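Local atomic coordinates of coenzyme PQQ synthesis protein B (Methylobacterium extorquens, PDB entry 4Z7R), a protein that belongs to a pathway of pyrroloquinoline quinone biosynthesis, binds zinc in a metallo-beta-lactamase-type fold, and may help transport the cofactor or its precursor to the periplasm. Residues R261-I266 against R286-A291; L213-T218 against G239-N244; T38-A43 against L190-G195. One frame throughout, in Å; residues are numbered along the deposited sequence.

Contact 1. Residues R261-I266 against R286-A291. With ZN (zinc ion), chain D.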
loop_
_atom_site.group_PDB
_atom_site.type_symbol
_atom_site.label_atom_id
_atom_site.label_comp_id
_atom_site.label_asym_id
_atom_site.label_seq_id
_atom_site.Cartn_x
_atom_site.Cartn_y
_atom_site.Cartn_z
ATOM N N ARG A 261 -16.434 -23.129 -4.274
ATOM C CA ARG A 261 -15.111 -23.180 -3.663
ATOM C C ARG A 261 -14.165 -22.223 -4.375
ATOM O O ARG A 261 -13.966 -22.332 -5.582
ATOM C CB ARG A 261 -14.538 -24.600 -3.708
ATOM C CG ARG A 261 -15.242 -25.621 -2.823
ATOM C CD ARG A 261 -14.823 -27.038 -3.206
ATOM N NE ARG A 261 -15.142 -28.030 -2.180
ATOM C CZ ARG A 261 -16.343 -28.571 -2.008
ATOM N NH1 ARG A 261 -17.349 -28.219 -2.795
ATOM N NH2 ARG A 261 -16.538 -29.468 -1.050
ATOM N N VAL A 262 -13.602 -21.277 -3.632
ATOM C CA VAL A 262 -12.700 -20.287 -4.214
ATOM C C VAL A 262 -11.420 -20.142 -3.396
ATOM O O VAL A 262 -11.468 -19.924 -2.186
ATOM C CB VAL A 262 -13.368 -18.896 -4.328
ATOM C CG1 VAL A 262 -12.432 -17.915 -5.027
ATOM C CG2 VAL A 262 -14.698 -18.991 -5.062
ATOM N N PHE A 263 -10.276 -20.276 -4.060
ATOM C CA PHE A 263 -8.995 -20.041 -3.411
ATOM C C PHE A 263 -8.633 -18.565 -3.457
ATOM O O PHE A 263 -8.687 -17.947 -4.515
ATOM C CB PHE A 263 -7.881 -20.858 -4.071
ATOM C CG PHE A 263 -7.835 -22.292 -3.636
ATOM C CD1 PHE A 263 -7.644 -22.616 -2.303
ATOM C CD2 PHE A 263 -7.957 -23.314 -4.561
ATOM C CE1 PHE A 263 -7.590 -23.938 -1.897
ATOM C CE2 PHE A 263 -7.898 -24.638 -4.162
ATOM C CZ PHE A 263 -7.718 -24.949 -2.828
ATOM N N VAL A 264 -8.273 -18.008 -2.305
ATOM C CA VAL A 264 -7.710 -16.666 -2.236
ATOM C C VAL A 264 -6.369 -16.727 -1.510
ATOM O O VAL A 264 -5.921 -17.809 -1.125
ATOM C CB VAL A 264 -8.658 -15.680 -1.514
ATOM C CG1 VAL A 264 -9.978 -15.574 -2.261
ATOM C CG2 VAL A 264 -8.893 -16.117 -0.075
ATOM N N HIS A 265 -5.733 -15.569 -1.331
ATOM C CA HIS A 265 -4.459 -15.473 -0.620
ATOM C C HIS A 265 -3.408 -16.379 -1.254
ATOM O O HIS A 265 -2.698 -17.103 -0.560
ATOM C CB HIS A 265 -4.645 -15.830 0.862
ATOM C CG HIS A 265 -3.504 -15.413 1.735
ATOM N ND1 HIS A 265 -2.374 -16.186 1.904
ATOM C CD2 HIS A 265 -3.324 -14.311 2.500
ATOM C CE1 HIS A 265 -1.546 -15.574 2.730
ATOM N NE2 HIS A 265 -2.098 -14.433 3.106
ATOM N N ILE A 266 -3.330 -16.346 -2.580
ATOM C CA ILE A 266 -2.408 -17.193 -3.328
ATOM C C ILE A 266 -1.027 -16.554 -3.477
ATOM O O ILE A 266 -0.907 -15.438 -3.978
ATOM C CB ILE A 266 -2.982 -17.514 -4.716
ATOM C CG1 ILE A 266 -4.385 -18.113 -4.565
ATOM C CG2 ILE A 266 -2.069 -18.466 -5.462
ATOM C CD1 ILE A 266 -5.237 -18.010 -5.805
ATOM N N ARG A 286 -11.087 -30.312 -9.615
ATOM C CA ARG A 286 -11.491 -30.757 -8.290
ATOM C C ARG A 286 -12.455 -29.763 -7.641
ATOM O O ARG A 286 -12.692 -29.810 -6.433
ATOM C CB ARG A 286 -10.258 -30.986 -7.410
ATOM C CG ARG A 286 -9.518 -32.281 -7.746
ATOM C CD ARG A 286 -8.200 -32.412 -6.999
ATOM N NE ARG A 286 -7.159 -31.568 -7.577
ATOM C CZ ARG A 286 -6.015 -31.270 -6.970
ATOM N NH1 ARG A 286 -5.125 -30.493 -7.570
ATOM N NH2 ARG A 286 -5.762 -31.751 -5.761
ATOM N N GLY A 287 -13.009 -28.865 -8.451
ATOM C CA GLY A 287 -14.098 -28.009 -8.009
ATOM C C GLY A 287 -13.711 -26.661 -7.430
ATOM O O GLY A 287 -14.537 -25.996 -6.803
ATOM N N TRP A 288 -12.467 -26.245 -7.635
ATOM C CA TRP A 288 -12.001 -24.988 -7.057
ATOM C C TRP A 288 -11.770 -23.891 -8.091
ATOM O O TRP A 288 -11.185 -24.126 -9.145
ATOM C CB TRP A 288 -10.717 -25.223 -6.264
ATOM C CG TRP A 288 -10.960 -25.881 -4.946
ATOM C CD1 TRP A 288 -11.096 -27.217 -4.712
ATOM C CD2 TRP A 288 -11.114 -25.233 -3.677
ATOM N NE1 TRP A 288 -11.319 -27.444 -3.375
ATOM C CE2 TRP A 288 -11.335 -26.241 -2.719
ATOM C CE3 TRP A 288 -11.085 -23.898 -3.260
ATOM C CZ2 TRP A 288 -11.524 -25.958 -1.367
ATOM C CZ3 TRP A 288 -11.271 -23.620 -1.919
ATOM C CH2 TRP A 288 -11.488 -24.644 -0.988
ATOM N N THR A 289 -12.245 -22.690 -7.778
ATOM C CA THR A 289 -11.937 -21.500 -8.566
ATOM C C THR A 289 -10.690 -20.806 -8.019
ATOM O O THR A 289 -10.521 -20.680 -6.806
ATOM C CB THR A 289 -13.122 -20.504 -8.572
ATOM O OG1 THR A 289 -14.231 -21.076 -9.275
ATOM C CG2 THR A 289 -12.732 -19.187 -9.239
ATOM N N VAL A 290 -9.810 -20.370 -8.915
ATOM C CA VAL A 290 -8.659 -19.569 -8.520
ATOM C C VAL A 290 -9.003 -18.089 -8.659
ATOM O O VAL A 290 -9.227 -17.599 -9.763
ATOM C CB VAL A 290 -7.414 -19.917 -9.363
ATOM C CG1 VAL A 290 -6.287 -18.930 -9.099
ATOM C CG2 VAL A 290 -6.970 -21.341 -9.070
ATOM N N ALA A 291 -9.069 -17.385 -7.534
ATOM C CA ALA A 291 -9.536 -16.003 -7.533
ATOM C C ALA A 291 -8.570 -15.066 -8.244
ATOM O O ALA A 291 -7.357 -15.267 -8.215
ATOM C CB ALA A 291 -9.768 -15.519 -6.114
HETATM ZN ZN ZN D . -1.013 -13.034 4.251
HETATM O O HOH W 1 -12.479 -29.697 -1.975
HETATM O O HOH W 2 -16.939 -24.749 -6.519
HETATM O O HOH W 3 1.073 -13.635 3.593
HETATM O O HOH W 4 -2.057 -13.095 5.992
#
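Trp288 lies between two side chains of the neighbouring strand, with Phe263 on one face of its indole and Arg261 on the other. The Phe263 ring makes an offset stack on the six-membered ring, the centroids 3.9 Å apart and the planes inclined by only 17°. On the opposite face Arg261 CB sits 3.5 Å from the centroid of that ring, close to its normal, a CH-pi contact. Phe263 CG stands beside its backbone N and anti to the carbonyl carbon (chi1 -80°), which lays the ring back over Trp288. A water at the indole edge accepts from Trp288 NE1 at 2.9 Å and, weakly, from Arg261 NE, while Arg261 NH2 is hydrogen-bonded to the carbonyls of Leu253 and Ile256.

Beneath the rings the strands pair in parallel. Thr289 N donates to Arg261 O at 2.8 Å and Phe263 N to Thr289 O at 2.8 Å; Ala291 N closes the ladder on Phe263 O at 3.1 Å. The other face of the sheet carries Val262, whose CG1 meets Ala291 CB at 3.7 Å.

Helix 278-285 connects the strands in a beta-alpha-beta unit and ends in a Schellman motif with Gly287 as its C-prime residue, immediately before Trp288. Just past strand 261-264, His265 NE2 binds zinc at 2.1 Å, with Asp92 and two waters as the other ligands. The chemistry thus divides along the chain: backbone bonds and stacked rings fix the strand, and the loop leaving it delivers an imidazole nitrogen to the metal.

Contact 2. Residues L213-T218 against G239-N244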
loop_
_atom_site.group_PDB
_atom_site.type_symbol
_atom_site.label_atom_id
_atom_site.label_comp_id
_atom_site.label_asym_id
_atom_site.label_seq_id
_atom_site.Cartn_x
_atom_site.Cartn_y
_atom_site.Cartn_z
ATOM N N LEU A 213 -17.195 -20.668 -0.163
ATOM C CA LEU A 213 -16.018 -20.702 0.691
ATOM C C LEU A 213 -14.847 -20.020 -0.005
ATOM O O LEU A 213 -14.463 -20.400 -1.107
ATOM C CB LEU A 213 -15.638 -22.140 1.059
ATOM C CG LEU A 213 -14.275 -22.269 1.746
ATOM C CD1 LEU A 213 -14.277 -21.606 3.121
ATOM C CD2 LEU A 213 -13.850 -23.730 1.848
ATOM N N LEU A 214 -14.297 -18.998 0.637
ATOM C CA LEU A 214 -13.075 -18.373 0.156
ATOM C C LEU A 214 -11.965 -18.775 1.114
ATOM O O LEU A 214 -11.991 -18.412 2.292
ATOM C CB LEU A 214 -13.223 -16.853 0.064
ATOM C CG LEU A 214 -13.843 -16.277 -1.217
ATOM C CD1 LEU A 214 -15.205 -16.889 -1.547
ATOM C CD2 LEU A 214 -13.950 -14.764 -1.109
ATOM N N PHE A 215 -11.001 -19.536 0.608
ATOM C CA PHE A 215 -10.071 -20.252 1.477
ATOM C C PHE A 215 -8.598 -20.089 1.097
ATOM O O PHE A 215 -8.258 -19.936 -0.079
ATOM C CB PHE A 215 -10.436 -21.740 1.498
ATOM C CG PHE A 215 -9.702 -22.533 2.538
ATOM C CD1 PHE A 215 -10.133 -22.538 3.857
ATOM C CD2 PHE A 215 -8.590 -23.285 2.198
ATOM C CE1 PHE A 215 -9.459 -23.270 4.819
ATOM C CE2 PHE A 215 -7.913 -24.022 3.156
ATOM C CZ PHE A 215 -8.349 -24.014 4.468
ATOM N N ASP A 216 -7.751 -20.112 2.124
ATOM C CA ASP A 216 -6.290 -20.132 2.014
ATOM C C ASP A 216 -5.821 -20.982 0.837
ATOM O O ASP A 216 -5.972 -22.201 0.844
ATOM C CB ASP A 216 -5.701 -20.654 3.332
ATOM C CG ASP A 216 -4.192 -20.472 3.439
ATOM O OD1 ASP A 216 -3.483 -20.444 2.410
ATOM O OD2 ASP A 216 -3.713 -20.361 4.587
ATOM N N GLY A 217 -5.240 -20.323 -0.161
ATOM C CA GLY A 217 -4.659 -21.003 -1.305
ATOM C C GLY A 217 -3.203 -20.622 -1.510
ATOM O O GLY A 217 -2.717 -20.581 -2.640
ATOM N N THR A 218 -2.514 -20.331 -0.411
ATOM C CA THR A 218 -1.152 -19.810 -0.459
ATOM C C THR A 218 -0.190 -20.701 -1.245
ATOM O O THR A 218 0.536 -20.220 -2.116
ATOM C CB THR A 218 -0.591 -19.608 0.960
ATOM O OG1 THR A 218 -1.505 -18.816 1.726
ATOM C CG2 THR A 218 0.763 -18.909 0.907
ATOM N N GLY A 239 2.541 -21.328 8.021
ATOM C CA GLY A 239 1.220 -21.486 8.604
ATOM C C GLY A 239 0.107 -21.673 7.591
ATOM O O GLY A 239 -0.998 -21.165 7.774
ATOM N N HIS A 240 0.394 -22.411 6.525
ATOM C CA HIS A 240 -0.579 -22.613 5.456
ATOM C C HIS A 240 -0.687 -24.074 5.043
ATOM O O HIS A 240 0.298 -24.674 4.614
ATOM C CB HIS A 240 -0.209 -21.767 4.234
ATOM C CG HIS A 240 -0.113 -20.302 4.524
ATOM N ND1 HIS A 240 -1.209 -19.533 4.852
ATOM C CD2 HIS A 240 0.952 -19.464 4.539
ATOM C CE1 HIS A 240 -0.824 -18.286 5.059
ATOM N NE2 HIS A 240 0.481 -18.217 4.872
ATOM N N ILE A 241 -1.873 -24.655 5.189
ATOM C CA ILE A 241 -2.107 -25.993 4.667
ATOM C C ILE A 241 -2.052 -25.935 3.139
ATOM O O ILE A 241 -2.655 -25.059 2.519
ATOM C CB ILE A 241 -3.455 -26.579 5.151
ATOM C CG1 ILE A 241 -3.637 -28.006 4.630
ATOM C CG2 ILE A 241 -4.631 -25.690 4.740
ATOM C CD1 ILE A 241 -4.934 -28.655 5.074
ATOM N N GLN A 242 -1.285 -26.837 2.535
ATOM C CA GLN A 242 -1.148 -26.859 1.081
ATOM C C GLN A 242 -2.410 -27.399 0.412
ATOM O O GLN A 242 -3.203 -28.100 1.041
ATOM C CB GLN A 242 0.069 -27.696 0.663
ATOM C CG GLN A 242 -0.168 -29.199 0.664
ATOM C CD GLN A 242 -0.292 -29.774 2.056
ATOM O OE1 GLN A 242 0.091 -29.140 3.038
ATOM N NE2 GLN A 242 -0.840 -30.980 2.151
ATOM N N MET A 243 -2.586 -27.067 -0.865
ATOM C CA MET A 243 -3.752 -27.507 -1.631
ATOM C C MET A 243 -3.777 -29.017 -1.864
ATOM O O MET A 243 -4.806 -29.669 -1.677
ATOM C CB MET A 243 -3.805 -26.800 -2.989
ATOM C CG MET A 243 -3.960 -25.289 -2.937
ATOM S SD MET A 243 -3.822 -24.571 -4.588
ATOM C CE MET A 243 -4.457 -22.922 -4.302
ATOM N N ASN A 244 -2.640 -29.562 -2.288
ATOM C CA ASN A 244 -2.573 -30.941 -2.768
ATOM C C ASN A 244 -2.319 -31.990 -1.694
ATOM O O ASN A 244 -1.992 -31.672 -0.552
ATOM C CB ASN A 244 -1.486 -31.070 -3.840
ATOM C CG ASN A 244 -1.971 -30.671 -5.218
ATOM O OD1 ASN A 244 -3.166 -30.470 -5.434
ATOM N ND2 ASN A 244 -1.045 -30.571 -6.164
HETATM O O HOH W 5 -4.816 -24.663 0.595
HETATM O O HOH W 6 -1.830 -22.656 1.413
#
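His240 loses 64 Å² to the opposing segment, more than any other residue here, and Asp216 is next with 50 Å². Their link is a hydrogen bond from His240 ND1 to Asp216 OD2, 2.7 Å long and 164° at the hydrogen. The acceptor uses its syn lone pair and lies only 10° out of the imidazole plane, although carboxylate and ring are steeply inclined to each other. With CG of Asp216 anti to its backbone N (chi1 -169°), the carboxylate extends from the strand end to this ring edge. Cys196 N also donates to OD2, and this gives the oxygen a second anchor.

The other oxygen fixes the turn. Asp216 OD1 accepts from Thr218 N at 3.0 Å, an Asx turn, and from Thr218 OG1 at 2.7 Å. This holds Thr218 over one face of His240, where its CB makes a CH-pi contact 3.9 Å from the ring centroid. Thr218 OG1 is also hydrogen-bonded to His265 ND1, joining the turn to a zinc ligand.

Ile241 follows with 47 Å² buried. Its CG2 meets the edge of the Phe215 ring, 4.0 Å from CE2, and its carbonyl receives two waters: one also donates to Asp216 O, the other to Asp216 OD1. Further along, the extended Met243 chain brings CE to 3.4 Å from Gly217 O.

Gly239, at the Schellman end of helix 235-238, directs the chain into this loop. His240 CE1, the nearest atom of the side chain, is about 5 Å from the zinc bound by Asp92 and His265, and the His240 ring meets that of His265. A strand-end aspartate bonded to a loop histidine beside the metal is consistent with the second shell of a metallo-beta-lactamase-type zinc site.

Contact 3. Residues T38-A43 against L190-G195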
loop_
_atom_site.group_PDB
_atom_site.type_symbol
_atom_site.label_atom_id
_atom_site.label_comp_id
_atom_site.label_asym_id
_atom_site.label_seq_id
_atom_site.Cartn_x
_atom_site.Cartn_y
_atom_site.Cartn_z
ATOM N N THR A 38 -3.210 -7.843 -6.346
ATOM C CA THR A 38 -2.938 -7.136 -5.105
ATOM C C THR A 38 -3.189 -8.070 -3.915
ATOM O O THR A 38 -3.707 -9.177 -4.083
ATOM C CB THR A 38 -3.790 -5.860 -4.992
ATOM O OG1 THR A 38 -5.178 -6.189 -5.141
ATOM C CG2 THR A 38 -3.398 -4.867 -6.084
ATOM N N GLN A 39 -2.818 -7.621 -2.720
ATOM C CA GLN A 39 -2.783 -8.482 -1.538
ATOM C C GLN A 39 -4.127 -8.660 -0.833
ATOM O O GLN A 39 -4.981 -7.775 -0.861
ATOM C CB GLN A 39 -1.737 -7.965 -0.551
ATOM C CG GLN A 39 -0.309 -8.198 -1.047
ATOM C CD GLN A 39 0.714 -7.319 -0.360
ATOM O OE1 GLN A 39 1.353 -7.730 0.608
ATOM N NE2 GLN A 39 0.884 -6.104 -0.866
ATOM N N SER A 40 -4.265 -9.822 -0.197
ATOM C CA SER A 40 -5.510 -10.355 0.360
ATOM C C SER A 40 -6.444 -9.359 1.040
ATOM O O SER A 40 -6.142 -8.816 2.103
ATOM C CB SER A 40 -5.160 -11.461 1.368
ATOM O OG SER A 40 -6.321 -12.064 1.911
ATOM N N SER A 41 -7.599 -9.158 0.411
ATOM C CA SER A 41 -8.680 -8.346 0.963
ATOM C C SER A 41 -9.952 -8.567 0.157
ATOM O O SER A 41 -9.898 -8.720 -1.064
ATOM C CB SER A 41 -8.316 -6.860 0.959
ATOM O OG SER A 41 -9.404 -6.077 1.426
ATOM N N ILE A 42 -11.096 -8.597 0.835
ATOM C CA ILE A 42 -12.382 -8.663 0.148
ATOM C C ILE A 42 -13.352 -7.668 0.767
ATOM O O ILE A 42 -13.159 -7.214 1.896
ATOM C CB ILE A 42 -13.019 -10.081 0.187
ATOM C CG1 ILE A 42 -13.592 -10.385 1.574
ATOM C CG2 ILE A 42 -12.017 -11.153 -0.267
ATOM C CD1 ILE A 42 -14.460 -11.638 1.617
ATOM N N ALA A 43 -14.385 -7.317 0.015
ATOM C CA ALA A 43 -15.440 -6.458 0.532
ATOM C C ALA A 43 -16.786 -7.140 0.350
ATOM O O ALA A 43 -17.031 -7.780 -0.672
ATOM C CB ALA A 43 -15.421 -5.106 -0.156
ATOM N N LEU A 190 -21.500 -17.044 3.606
ATOM C CA LEU A 190 -20.149 -17.024 3.058
ATOM C C LEU A 190 -19.112 -17.312 4.132
ATOM O O LEU A 190 -19.113 -16.683 5.193
ATOM C CB LEU A 190 -19.853 -15.665 2.414
ATOM C CG LEU A 190 -18.389 -15.366 2.064
ATOM C CD1 LEU A 190 -17.876 -16.283 0.974
ATOM C CD2 LEU A 190 -18.209 -13.907 1.667
ATOM N N ALA A 191 -18.226 -18.261 3.850
ATOM C CA ALA A 191 -17.100 -18.527 4.732
ATOM C C ALA A 191 -15.822 -17.959 4.126
ATOM O O ALA A 191 -15.439 -18.308 3.011
ATOM C CB ALA A 191 -16.958 -20.023 4.990
ATOM N N TYR A 192 -15.184 -17.061 4.867
ATOM C CA TYR A 192 -13.944 -16.422 4.439
ATOM C C TYR A 192 -12.822 -16.733 5.417
ATOM O O TYR A 192 -12.821 -16.254 6.551
ATOM C CB TYR A 192 -14.148 -14.912 4.304
ATOM C CG TYR A 192 -12.899 -14.110 4.009
ATOM C CD1 TYR A 192 -12.245 -14.208 2.791
ATOM C CD2 TYR A 192 -12.387 -13.233 4.959
ATOM C CE1 TYR A 192 -11.103 -13.459 2.528
ATOM C CE2 TYR A 192 -11.258 -12.482 4.708
ATOM C CZ TYR A 192 -10.619 -12.598 3.495
ATOM O OH TYR A 192 -9.493 -11.846 3.260
ATOM N N ILE A 193 -11.878 -17.557 4.973
ATOM C CA ILE A 193 -10.773 -18.013 5.811
ATOM C C ILE A 193 -9.475 -17.928 5.007
ATOM O O ILE A 193 -8.984 -18.938 4.503
ATOM C CB ILE A 193 -10.992 -19.460 6.315
ATOM C CG1 ILE A 193 -12.411 -19.636 6.871
ATOM C CG2 ILE A 193 -9.958 -19.830 7.370
ATOM C CD1 ILE A 193 -12.823 -21.078 7.044
ATOM N N PRO A 194 -8.923 -16.711 4.868
ATOM C CA PRO A 194 -7.744 -16.495 4.018
ATOM C C PRO A 194 -6.461 -17.130 4.556
ATOM O O PRO A 194 -5.530 -17.357 3.784
ATOM C CB PRO A 194 -7.612 -14.970 3.992
ATOM C CG PRO A 194 -8.241 -14.520 5.270
ATOM C CD PRO A 194 -9.381 -15.467 5.509
ATOM N N GLY A 195 -6.411 -17.409 5.854
ATOM C CA GLY A 195 -5.242 -18.034 6.449
ATOM C C GLY A 195 -5.615 -19.202 7.343
ATOM O O GLY A 195 -6.407 -19.051 8.269
#
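Two facing beta-sheets meet here, strand 41-43 from one and strand 190-193 from the other. Their axes run nearly antiparallel (158°); at 10.0 Å the strands are too far apart for backbone pairing, and side chains fill the gap. Ile42 and Tyr192 provide most of the contact, each burying 70 Å². The CD1 methyl of Ile42 lies over one face of the phenol ring, 3.9 Å from the centroid and 21° off its normal, a CH-pi contact. The same methyl meets Leu190 CD2 at 4.4 Å, and Ile42 CG2 approaches the rim at Tyr192 CE1, 3.7 Å away. The opposite ring face rests on Pro194 CD, just beyond the strand. Because CG of Tyr192 is anti to the backbone N (chi1 174°), the ring reaches across the interface, and the two side chains overlap while pointing opposite ways.

At the phenol end, Asn55 ND2 is hydrogen-bonded to Tyr192 OH, which lies 3.5 Å from Ser40 OG. Ser40 CB, the nearest atom of its side chain, is about 5 Å from the zinc of Asp92 and His265. Two facing mixed sheets, with the metal site at the strand ends, are characteristic of the metallo-beta-lactamase fold.

How the contacts relate
All three contacts are largely buried, but the centre of contact 3 is about 3 Å from the centre of the chain, whereas those of contacts 1 and 2 are 11 to 12 Å out and contact 1 reaches exposed residues at Gly287 and Thr289. Strands 188-193, 212-216 and 260-264 are successive neighbours in one sheet, so each contact holds a different strand of it: contact 1 adds an edge strand, 288-290, contact 2 a loop, and contact 3 the facing sheet. Their chemistry differs accordingly, from a backbone ladder with stacked rings, through carboxylate, imidazole and water bonds, to apolar and CH-pi packing between sheets. They converge near zinc, where His265 of contact 1 touches Thr218, Ser40 and Pro194.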